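Local coordinates for protein naphthalene dioxygenase large subunit (Rhodococcus sp., PDB 2B1X) that is the large (alpha) subunit of a Rieske-type non-haem iron oxygenase, joining a domain that carries an Fe2/S2 cluster to a catalytic domain that holds an iron(III) ion, at residues Pro234-Thr245 and Gly412-Asn423; Ile81-Arg89 and Asp139-Leu148. One frame throughout, in Å; residues are numbered along the deposited sequence.

Contact 1: residues Pro234-Thr245 and Gly412-Asn423; sequences PQFALYGEHIHT and GEAYPLDYAEAN
The imidazole of His242 lies between two residues of 412-423: the methyl of Ala420 sits over the centre of one face in a CH-pi contact, 3.7 Å from Ala420 CB to the ring centroid, while the amide of Asn423 stacks on the opposite face, its plane turned only 17° from that of the ring. Both ring nitrogens are engaged as well. ND1 donates to Asp418 OD1 at 2.9 Å, with the carboxylate oxygen in the ring plane, and NE2 accepts the backbone N-H of Asn423 at 2.9 Å from a slightly tilted position. Placing CG anti to the backbone N (chi1 -168°) carries the ring in among Asp418, Ala420 and the first turn of helix 422-436. Farther along, Glu413 CB covers one face of His244, and the Glu413 carboxylate receives the hydroxyl of Tyr415. Water 1 lies in the plane of the His244 ring at its edge, 2.9 Å from His244 ND1, and also bonds to Glu413 O and Asn423 OD1. At the other end the ring of Tyr419 carries Ala237 CB on one face, 3.4 Å from CE2, and its OH reaches Pro234 O at 2.8 Å from above the carbonyl plane.

The backbones of strands 240-244 and 413-415 pair antiparallel at the margin of the large sheet of the catalytic domain, with His242, His244, Glu413 and Tyr415 on one face. His242 and Tyr415 exchange two backbone bonds, as do His244 and Glu413, with the Ile243-Ala414 non-hydrogen-bonded pair between them. Outside the segments, Asp418 OD2 binds His295, and Asn423 ND2 is held by the carbonyls of Leu251 and Val211. With ND1 as hydrogen-bond donor and NE2 as acceptor, His242 is probably neutral; two nearly straight bonds fix the ring's rotation, and a methyl and an amide cover its faces.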
loop_
_atom_site.group_PDB
_atom_site.type_symbol
_atom_site.label_atom_id
_atom_site.label_comp_id
_atom_site.label_asym_id
_atom_site.label_seq_id
_atom_site.Cartn_x
_atom_site.Cartn_y
_atom_site.Cartn_z
ATOM N N PRO A 234 22.652 35.069 12.458
ATOM C CA PRO A 234 22.615 34.644 11.037
ATOM C C PRO A 234 24.001 34.350 10.408
ATOM O O PRO A 234 24.078 33.744 9.332
ATOM C CB PRO A 234 22.009 35.847 10.303
ATOM C CG PRO A 234 21.543 36.806 11.334
ATOM C CD PRO A 234 22.099 36.425 12.663
ATOM N N GLN A 235 25.054 34.811 11.061
ATOM C CA GLN A 235 26.431 34.615 10.649
ATOM C C GLN A 235 27.102 33.507 11.436
ATOM O O GLN A 235 28.319 33.344 11.335
ATOM C CB GLN A 235 27.234 35.899 10.886
ATOM C CG GLN A 235 26.803 37.096 10.062
ATOM C CD GLN A 235 27.837 38.201 10.119
ATOM O OE1 GLN A 235 28.362 38.514 11.206
ATOM N NE2 GLN A 235 28.153 38.781 8.967
ATOM N N PHE A 236 26.335 32.752 12.231
ATOM C CA PHE A 236 26.933 31.747 13.116
ATOM C C PHE A 236 27.919 30.771 12.442
ATOM O O PHE A 236 28.906 30.365 13.050
ATOM C CB PHE A 236 25.853 30.983 13.904
ATOM C CG PHE A 236 25.279 29.801 13.162
ATOM C CD1 PHE A 236 25.645 28.488 13.507
ATOM C CD2 PHE A 236 24.365 29.996 12.131
ATOM C CE1 PHE A 236 25.104 27.390 12.824
ATOM C CE2 PHE A 236 23.836 28.914 11.439
ATOM C CZ PHE A 236 24.202 27.603 11.797
ATOM N N ALA A 237 27.657 30.409 11.192
ATOM C CA ALA A 237 28.479 29.408 10.507
ATOM C C ALA A 237 29.755 29.974 9.899
ATOM O O ALA A 237 30.643 29.213 9.493
ATOM C CB ALA A 237 27.672 28.632 9.500
ATOM N N LEU A 238 29.899 31.304 9.929
ATOM C CA LEU A 238 31.152 31.930 9.554
ATOM C C LEU A 238 32.279 31.579 10.532
ATOM O O LEU A 238 33.470 31.642 10.171
ATOM C CB LEU A 238 30.999 33.462 9.443
ATOM C CG LEU A 238 30.061 34.024 8.365
ATOM C CD1 LEU A 238 30.203 35.552 8.300
ATOM C CD2 LEU A 238 30.279 33.369 6.969
ATOM N N TYR A 239 31.913 31.225 11.769
ATOM C CA TYR A 239 32.908 30.901 12.811
ATOM C C TYR A 239 33.118 29.401 12.822
ATOM O O TYR A 239 32.925 28.733 13.837
ATOM C CB TYR A 239 32.471 31.406 14.187
ATOM C CG TYR A 239 32.100 32.879 14.160
ATOM C CD1 TYR A 239 30.773 33.269 14.009
ATOM C CD2 TYR A 239 33.085 33.875 14.282
ATOM C CE1 TYR A 239 30.424 34.601 13.941
ATOM C CE2 TYR A 239 32.741 35.227 14.226
ATOM C CZ TYR A 239 31.410 35.584 14.058
ATOM O OH TYR A 239 31.028 36.914 14.011
ATOM N N GLY A 240 33.476 28.877 11.654
ATOM C CA GLY A 240 33.623 27.454 11.478
ATOM C C GLY A 240 34.532 27.091 10.323
ATOM O O GLY A 240 35.076 27.964 9.630
ATOM N N GLU A 241 34.660 25.784 10.108
ATOM C CA GLU A 241 35.477 25.219 9.042
ATOM C C GLU A 241 34.683 24.164 8.278
ATOM O O GLU A 241 33.936 23.418 8.876
ATOM C CB GLU A 241 36.736 24.621 9.644
ATOM C CG GLU A 241 37.890 24.492 8.664
ATOM C CD GLU A 241 38.706 25.779 8.489
ATOM O OE1 GLU A 241 38.519 26.746 9.252
ATOM O OE2 GLU A 241 39.594 25.803 7.602
ATOM N N HIS A 242 34.827 24.149 6.958
ATOM C CA HIS A 242 34.134 23.219 6.021
ATOM C C HIS A 242 35.215 22.323 5.384
ATOM O O HIS A 242 36.083 22.828 4.665
ATOM C CB HIS A 242 33.455 24.070 4.936
ATOM C CG HIS A 242 32.464 23.350 4.057
ATOM N ND1 HIS A 242 31.144 23.188 4.407
ATOM C CD2 HIS A 242 32.575 22.862 2.801
ATOM C CE1 HIS A 242 30.489 22.583 3.433
ATOM N NE2 HIS A 242 31.330 22.393 2.431
ATOM N N ILE A 243 35.191 21.012 5.663
ATOM C CA ILE A 243 36.319 20.117 5.339
ATOM C C ILE A 243 35.905 18.873 4.570
ATOM O O ILE A 243 34.931 18.204 4.921
ATOM C CB ILE A 243 37.033 19.633 6.635
ATOM C CG1 ILE A 243 37.528 20.817 7.487
ATOM C CG2 ILE A 243 38.137 18.586 6.311
ATOM C CD1 ILE A 243 37.241 20.616 8.981
ATOM N N HIS A 244 36.637 18.540 3.516
ATOM C CA HIS A 244 36.339 17.276 2.874
ATOM C C HIS A 244 37.593 16.526 2.567
ATOM O O HIS A 244 38.688 17.075 2.550
ATOM C CB HIS A 244 35.444 17.415 1.641
ATOM C CG HIS A 244 36.141 17.932 0.427
ATOM N ND1 HIS A 244 36.200 19.273 0.113
ATOM C CD2 HIS A 244 36.794 17.284 -0.563
ATOM C CE1 HIS A 244 36.848 19.425 -1.026
ATOM N NE2 HIS A 244 37.214 18.232 -1.462
ATOM N N THR A 245 37.371 15.273 2.245
ATOM C CA THR A 245 38.399 14.262 2.180
ATOM C C THR A 245 38.129 13.486 0.869
ATOM O O THR A 245 37.147 13.772 0.202
ATOM C CB THR A 245 38.125 13.483 3.477
ATOM O OG1 THR A 245 39.181 13.714 4.402
ATOM C CG2 THR A 245 37.890 11.999 3.316
ATOM N N GLY A 412 42.858 17.141 4.743
ATOM C CA GLY A 412 41.660 17.321 3.932
ATOM C C GLY A 412 41.666 18.674 3.243
ATOM O O GLY A 412 42.598 19.466 3.399
ATOM N N GLU A 413 40.649 18.935 2.446
ATOM C CA GLU A 413 40.527 20.237 1.799
ATOM C C GLU A 413 39.554 21.081 2.622
ATOM O O GLU A 413 38.358 20.750 2.719
ATOM C CB GLU A 413 40.043 20.073 0.350
ATOM C CG GLU A 413 39.939 21.375 -0.447
ATOM C CD GLU A 413 39.466 21.158 -1.894
ATOM O OE1 GLU A 413 38.457 21.781 -2.313
ATOM O OE2 GLU A 413 40.109 20.372 -2.626
ATOM N N ALA A 414 40.079 22.164 3.196
ATOM C CA ALA A 414 39.407 22.917 4.250
ATOM C C ALA A 414 39.181 24.395 3.888
ATOM O O ALA A 414 40.079 25.063 3.386
ATOM C CB ALA A 414 40.192 22.807 5.531
ATOM N N TYR A 415 37.998 24.908 4.197
ATOM C CA TYR A 415 37.661 26.307 3.936
ATOM C C TYR A 415 37.303 27.018 5.250
ATOM O O TYR A 415 36.620 26.420 6.090
ATOM C CB TYR A 415 36.511 26.375 2.921
ATOM C CG TYR A 415 36.870 25.785 1.564
ATOM C CD1 TYR A 415 36.515 24.483 1.239
ATOM C CD2 TYR A 415 37.609 26.534 0.637
ATOM C CE1 TYR A 415 36.846 23.935 0.013
ATOM C CE2 TYR A 415 37.959 26.014 -0.560
ATOM C CZ TYR A 415 37.554 24.716 -0.885
ATOM O OH TYR A 415 37.914 24.232 -2.086
ATOM N N PRO A 416 37.733 28.288 5.427
ATOM C CA PRO A 416 37.633 28.976 6.728
ATOM C C PRO A 416 36.239 29.563 7.054
ATOM O O PRO A 416 36.128 30.636 7.688
ATOM C CB PRO A 416 38.689 30.109 6.615
ATOM C CG PRO A 416 38.671 30.469 5.122
ATOM C CD PRO A 416 38.277 29.178 4.380
ATOM N N LEU A 417 35.194 28.869 6.627
ATOM C CA LEU A 417 33.834 29.172 7.017
ATOM C C LEU A 417 33.037 27.885 6.804
ATOM O O LEU A 417 33.514 26.975 6.114
ATOM C CB LEU A 417 33.283 30.345 6.188
ATOM C CG LEU A 417 32.878 30.103 4.717
ATOM C CD1 LEU A 417 32.084 31.282 4.147
ATOM C CD2 LEU A 417 34.093 29.829 3.835
ATOM N N ASP A 418 31.821 27.810 7.341
ATOM C CA ASP A 418 30.953 26.647 7.113
ATOM C C ASP A 418 29.643 26.989 6.361
ATOM O O ASP A 418 28.683 26.216 6.380
ATOM C CB ASP A 418 30.711 25.885 8.431
ATOM C CG ASP A 418 30.229 24.444 8.215
ATOM O OD1 ASP A 418 30.463 23.846 7.123
ATOM O OD2 ASP A 418 29.547 23.839 9.079
ATOM N N TYR A 419 29.598 28.143 5.701
ATOM C CA TYR A 419 28.616 28.371 4.657
ATOM C C TYR A 419 29.321 28.073 3.322
ATOM O O TYR A 419 29.938 28.939 2.733
ATOM C CB TYR A 419 28.068 29.823 4.655
ATOM C CG TYR A 419 27.060 30.129 5.739
ATOM C CD1 TYR A 419 27.008 31.406 6.307
ATOM C CD2 TYR A 419 26.182 29.136 6.236
ATOM C CE1 TYR A 419 26.085 31.709 7.339
ATOM C CE2 TYR A 419 25.263 29.420 7.264
ATOM C CZ TYR A 419 25.226 30.724 7.814
ATOM O OH TYR A 419 24.340 31.049 8.832
ATOM N N ALA A 420 29.274 26.827 2.900
ATOM C CA ALA A 420 29.846 26.434 1.617
ATOM C C ALA A 420 29.114 25.183 1.172
ATOM O O ALA A 420 28.368 24.597 1.960
ATOM C CB ALA A 420 31.345 26.179 1.721
ATOM N N GLU A 421 29.298 24.810 -0.092
ATOM C CA GLU A 421 28.701 23.593 -0.640
ATOM C C GLU A 421 29.763 22.706 -1.296
ATOM O O GLU A 421 29.444 21.796 -2.110
ATOM C CB GLU A 421 27.529 23.920 -1.581
ATOM C CG GLU A 421 26.284 24.372 -0.822
ATOM C CD GLU A 421 25.209 25.043 -1.670
ATOM O OE1 GLU A 421 25.547 25.666 -2.701
ATOM O OE2 GLU A 421 24.010 24.959 -1.274
ATOM N N ALA A 422 31.023 22.946 -0.926
ATOM C CA ALA A 422 32.149 22.120 -1.396
ATOM C C ALA A 422 32.044 20.656 -0.927
ATOM O O ALA A 422 32.320 19.711 -1.701
ATOM C CB ALA A 422 33.497 22.732 -0.990
ATOM N N ASN A 423 31.617 20.457 0.316
ATOM C CA ASN A 423 31.390 19.098 0.834
ATOM C C ASN A 423 30.311 18.323 0.087
ATOM O O ASN A 423 30.535 17.159 -0.274
ATOM C CB ASN A 423 31.086 19.111 2.326
ATOM C CG ASN A 423 32.271 19.530 3.143
ATOM O OD1 ASN A 423 33.374 19.798 2.591
ATOM N ND2 ASN A 423 32.079 19.599 4.493
HETATM O O HOH W 1 35.587 21.422 2.018
#

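Contact 2: residues Ile81-Arg89 and Asp139-Leu148; sequences IRGHLNACR and DWNLRPMPNL. With FES (Fe2/s2 (inorganic) cluster), chain H.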
loop_
_atom_site.group_PDB
_atom_site.type_symbol
_atom_site.label_atom_id
_atom_site.label_comp_id
_atom_site.label_asym_id
_atom_site.label_seq_id
_atom_site.Cartn_x
_atom_site.Cartn_y
_atom_site.Cartn_z
ATOM N N ILE A 81 34.133 -10.635 16.315
ATOM C CA ILE A 81 32.987 -9.972 15.695
ATOM C C ILE A 81 32.783 -10.617 14.342
ATOM O O ILE A 81 33.722 -10.701 13.559
ATOM C CB ILE A 81 33.186 -8.436 15.511
ATOM C CG1 ILE A 81 33.420 -7.724 16.851
ATOM C CG2 ILE A 81 31.985 -7.826 14.740
ATOM C CD1 ILE A 81 32.306 -7.839 17.846
ATOM N N ARG A 82 31.542 -11.045 14.094
ATOM C CA ARG A 82 31.123 -11.690 12.861
ATOM C C ARG A 82 30.003 -10.918 12.217
ATOM O O ARG A 82 29.249 -10.233 12.912
ATOM C CB ARG A 82 30.576 -13.091 13.153
ATOM C CG ARG A 82 31.541 -13.972 13.864
ATOM C CD ARG A 82 32.568 -14.578 12.941
ATOM N NE ARG A 82 33.553 -15.401 13.643
ATOM C CZ ARG A 82 34.267 -16.349 13.048
ATOM N NH1 ARG A 82 34.090 -16.596 11.741
ATOM N NH2 ARG A 82 35.152 -17.058 13.751
ATOM N N GLY A 83 29.912 -11.050 10.892
ATOM C CA GLY A 83 28.788 -10.603 10.100
ATOM C C GLY A 83 28.384 -11.763 9.191
ATOM O O GLY A 83 29.164 -12.161 8.335
ATOM N N HIS A 84 27.179 -12.303 9.417
ATOM C CA HIS A 84 26.656 -13.462 8.700
ATOM C C HIS A 84 25.428 -13.086 7.921
ATOM O O HIS A 84 24.494 -12.544 8.504
ATOM C CB HIS A 84 26.135 -14.520 9.681
ATOM C CG HIS A 84 27.097 -14.945 10.736
ATOM N ND1 HIS A 84 28.323 -15.527 10.449
ATOM C CD2 HIS A 84 26.980 -14.951 12.083
ATOM C CE1 HIS A 84 28.936 -15.821 11.580
ATOM N NE2 HIS A 84 28.132 -15.506 12.582
ATOM N N LEU A 85 25.360 -13.435 6.638
ATOM C CA LEU A 85 24.126 -13.283 5.894
ATOM C C LEU A 85 23.019 -14.085 6.583
ATOM O O LEU A 85 23.178 -15.295 6.853
ATOM C CB LEU A 85 24.291 -13.741 4.418
ATOM C CG LEU A 85 23.036 -13.615 3.527
ATOM C CD1 LEU A 85 22.797 -12.138 3.208
ATOM C CD2 LEU A 85 23.186 -14.443 2.222
ATOM N N ASN A 86 21.886 -13.434 6.849
ATOM C CA ASN A 86 20.813 -14.053 7.616
ATOM C C ASN A 86 19.902 -14.941 6.765
ATOM O O ASN A 86 18.677 -14.729 6.678
ATOM C CB ASN A 86 20.012 -12.984 8.343
ATOM C CG ASN A 86 19.035 -13.570 9.345
ATOM O OD1 ASN A 86 19.154 -14.725 9.737
ATOM N ND2 ASN A 86 18.033 -12.775 9.735
ATOM N N ALA A 87 20.511 -15.954 6.162
ATOM C CA ALA A 87 19.873 -16.779 5.144
ATOM C C ALA A 87 20.486 -18.141 5.264
ATOM O O ALA A 87 21.670 -18.310 4.973
ATOM C CB ALA A 87 20.103 -16.194 3.731
ATOM N N CYS A 88 19.687 -19.113 5.701
ATOM C CA CYS A 88 20.099 -20.504 5.794
ATOM C C CYS A 88 20.611 -20.986 4.437
ATOM O O CYS A 88 20.072 -20.608 3.390
ATOM C CB CYS A 88 18.906 -21.363 6.248
ATOM S SG CYS A 88 19.310 -23.116 6.495
ATOM N N ARG A 89 21.658 -21.804 4.455
ATOM C CA ARG A 89 22.329 -22.251 3.246
ATOM C C ARG A 89 21.525 -23.327 2.520
ATOM O O ARG A 89 21.832 -23.663 1.393
ATOM C CB ARG A 89 23.726 -22.806 3.602
ATOM C CG ARG A 89 24.703 -21.732 4.170
ATOM C CD ARG A 89 24.961 -20.549 3.234
ATOM N NE ARG A 89 25.405 -20.983 1.907
ATOM C CZ ARG A 89 26.671 -21.270 1.572
ATOM N NH1 ARG A 89 27.658 -21.205 2.473
ATOM N NH2 ARG A 89 26.958 -21.648 0.323
ATOM N N ASP A 139 31.384 -26.700 3.986
ATOM C CA ASP A 139 30.998 -26.050 2.727
ATOM C C ASP A 139 29.690 -25.258 2.812
ATOM O O ASP A 139 29.365 -24.487 1.914
ATOM C CB ASP A 139 30.896 -27.057 1.593
ATOM C CG ASP A 139 32.258 -27.479 1.075
ATOM O OD1 ASP A 139 32.340 -28.445 0.273
ATOM O OD2 ASP A 139 33.299 -26.900 1.416
ATOM N N TRP A 140 28.948 -25.445 3.895
ATOM C CA TRP A 140 27.652 -24.786 4.045
ATOM C C TRP A 140 27.494 -23.981 5.328
ATOM O O TRP A 140 26.397 -23.960 5.918
ATOM C CB TRP A 140 26.528 -25.812 3.862
ATOM C CG TRP A 140 26.759 -26.556 2.566
ATOM C CD1 TRP A 140 27.395 -27.742 2.416
ATOM C CD2 TRP A 140 26.436 -26.103 1.239
ATOM N NE1 TRP A 140 27.483 -28.070 1.086
ATOM C CE2 TRP A 140 26.923 -27.074 0.338
ATOM C CE3 TRP A 140 25.823 -24.951 0.720
ATOM C CZ2 TRP A 140 26.761 -26.968 -1.043
ATOM C CZ3 TRP A 140 25.652 -24.849 -0.664
ATOM C CH2 TRP A 140 26.117 -25.849 -1.523
ATOM N N ASN A 141 28.565 -23.275 5.712
ATOM C CA ASN A 141 28.525 -22.298 6.802
ATOM C C ASN A 141 27.704 -21.094 6.351
ATOM O O ASN A 141 27.506 -20.898 5.151
ATOM C CB ASN A 141 29.948 -21.851 7.195
ATOM C CG ASN A 141 30.792 -23.016 7.756
ATOM O OD1 ASN A 141 30.247 -24.065 8.135
ATOM N ND2 ASN A 141 32.125 -22.824 7.818
ATOM N N LEU A 142 27.237 -20.291 7.299
ATOM C CA LEU A 142 26.557 -19.043 6.945
ATOM C C LEU A 142 27.529 -18.197 6.135
ATOM O O LEU A 142 28.749 -18.152 6.439
ATOM C CB LEU A 142 26.129 -18.287 8.221
ATOM C CG LEU A 142 25.037 -18.955 9.073
ATOM C CD1 LEU A 142 24.756 -18.131 10.349
ATOM C CD2 LEU A 142 23.742 -19.197 8.291
ATOM N N ARG A 143 27.005 -17.533 5.107
ATOM C CA ARG A 143 27.863 -16.703 4.243
ATOM C C ARG A 143 28.360 -15.456 4.961
ATOM O O ARG A 143 27.563 -14.644 5.426
ATOM C CB ARG A 143 27.166 -16.307 2.945
ATOM C CG ARG A 143 26.782 -17.486 2.091
ATOM C CD ARG A 143 26.021 -17.086 0.837
ATOM N NE ARG A 143 26.906 -16.433 -0.137
ATOM C CZ ARG A 143 26.483 -15.613 -1.077
ATOM N NH1 ARG A 143 25.188 -15.335 -1.167
ATOM N NH2 ARG A 143 27.350 -15.082 -1.934
ATOM N N PRO A 144 29.677 -15.290 5.020
ATOM C CA PRO A 144 30.254 -14.129 5.684
ATOM C C PRO A 144 30.002 -12.869 4.855
ATOM O O PRO A 144 29.878 -12.941 3.622
ATOM C CB PRO A 144 31.767 -14.447 5.719
ATOM C CG PRO A 144 31.950 -15.814 5.210
ATOM C CD PRO A 144 30.706 -16.181 4.443
ATOM N N MET A 145 29.866 -11.746 5.543
ATOM C CA MET A 145 30.067 -10.426 4.924
ATOM C C MET A 145 31.433 -10.469 4.212
ATOM O O MET A 145 32.434 -10.790 4.845
ATOM C CB MET A 145 30.089 -9.360 6.027
ATOM C CG MET A 145 30.403 -7.919 5.566
ATOM S SD MET A 145 29.046 -7.338 4.473
ATOM C CE MET A 145 27.822 -7.040 5.792
ATOM N N PRO A 146 31.468 -10.196 2.908
ATOM C CA PRO A 146 32.704 -10.300 2.127
ATOM C C PRO A 146 33.831 -9.472 2.720
ATOM O O PRO A 146 34.947 -9.939 2.738
ATOM C CB PRO A 146 32.290 -9.770 0.749
ATOM C CG PRO A 146 30.821 -10.090 0.666
ATOM C CD PRO A 146 30.307 -9.828 2.065
ATOM N N ASN A 147 33.538 -8.263 3.191
ATOM C CA ASN A 147 34.525 -7.465 3.880
ATOM C C ASN A 147 33.930 -6.875 5.172
ATOM O O ASN A 147 32.907 -6.191 5.137
ATOM C CB ASN A 147 35.063 -6.368 2.946
ATOM C CG ASN A 147 36.494 -6.605 2.531
ATOM O OD1 ASN A 147 37.358 -6.812 3.368
ATOM N ND2 ASN A 147 36.754 -6.549 1.246
ATOM N N LEU A 148 34.558 -7.171 6.304
ATOM C CA LEU A 148 34.075 -6.669 7.589
ATOM C C LEU A 148 35.226 -6.072 8.374
ATOM O O LEU A 148 36.300 -6.668 8.454
ATOM C CB LEU A 148 33.425 -7.791 8.414
ATOM C CG LEU A 148 32.733 -7.439 9.754
ATOM C CD1 LEU A 148 31.345 -6.847 9.565
ATOM C CD2 LEU A 148 32.634 -8.693 10.667
HETATM FE FE1 FES H . 16.142 -25.981 5.358
HETATM FE FE2 FES H . 17.121 -23.868 6.831
HETATM S S1 FES H . 17.133 -26.022 7.372
HETATM S S2 FES H . 15.953 -23.806 4.921
HETATM O O HOH W 2 29.866 -16.288 8.271
HETATM O O HOH W 3 24.112 -17.221 4.910
#
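Arg89 and Trp140 cross at about a right angle, and Arg143 crosses Arg89 in the same way from the other side. The Arg89 guanidinium thus has Trp140 CE3 over one face, 3.5 Å from Arg89 NH2, the indole inclined at 53° and not stacked flat, and Arg143 CG over the opposite face, 3.8 Å from Arg89 CZ. At its edge, NH1 donates to Asn141 O at 2.7 Å, in the plane of both groups. Bends at chi2 and chi3 (-59° and -54°) fold the Arg89 chain back to this carbonyl. Leu85 and Arg143 run side by side, pointing the same way, whereas Leu142 CD1 lies over one face of the His84 ring, 3.9 Å from His84 CB.

Backbone bonds join Leu85 N to Arg143 O and Met145 N to Gly83 O around a single bridge between His84 and Pro144. Next to Arg89, Cys88 SG binds FE2 of the Fe2/S2 cluster at 2.3 Å in this Rieske domain. Glu392 of a third subunit makes a salt bridge with Arg89, and Phe387 of that subunit gives Arg143 its carbonyl and a cation-pi contact. Arg143 offers its aliphatic CG, not its charged end, to Arg89, and these partners would offset the arginines' mutual repulsion.

In the fold
The two contacts lie in the two metal-bearing domains of one chain. Contact 2 belongs to the Rieske domain and includes Cys88, a ligand of the Fe2/S2 cluster; contact 1 belongs to the catalytic domain, where the Phe236 side chain comes within about 9 Å of the iron(III) ion bound by His216, His221 and Asp372. The centres of contacts 1 and 2 are about 41 Å apart and their nearest atoms about 19 Å, on opposite sides of the chain's centre. Across the subunit boundary Glu421 of contact 1 makes a hydrogen bond to His90 and a salt bridge to Arg91 of a second subunit, residues of its cluster pocket, while Arg89 and Arg143 of contact 2 grip a third subunit.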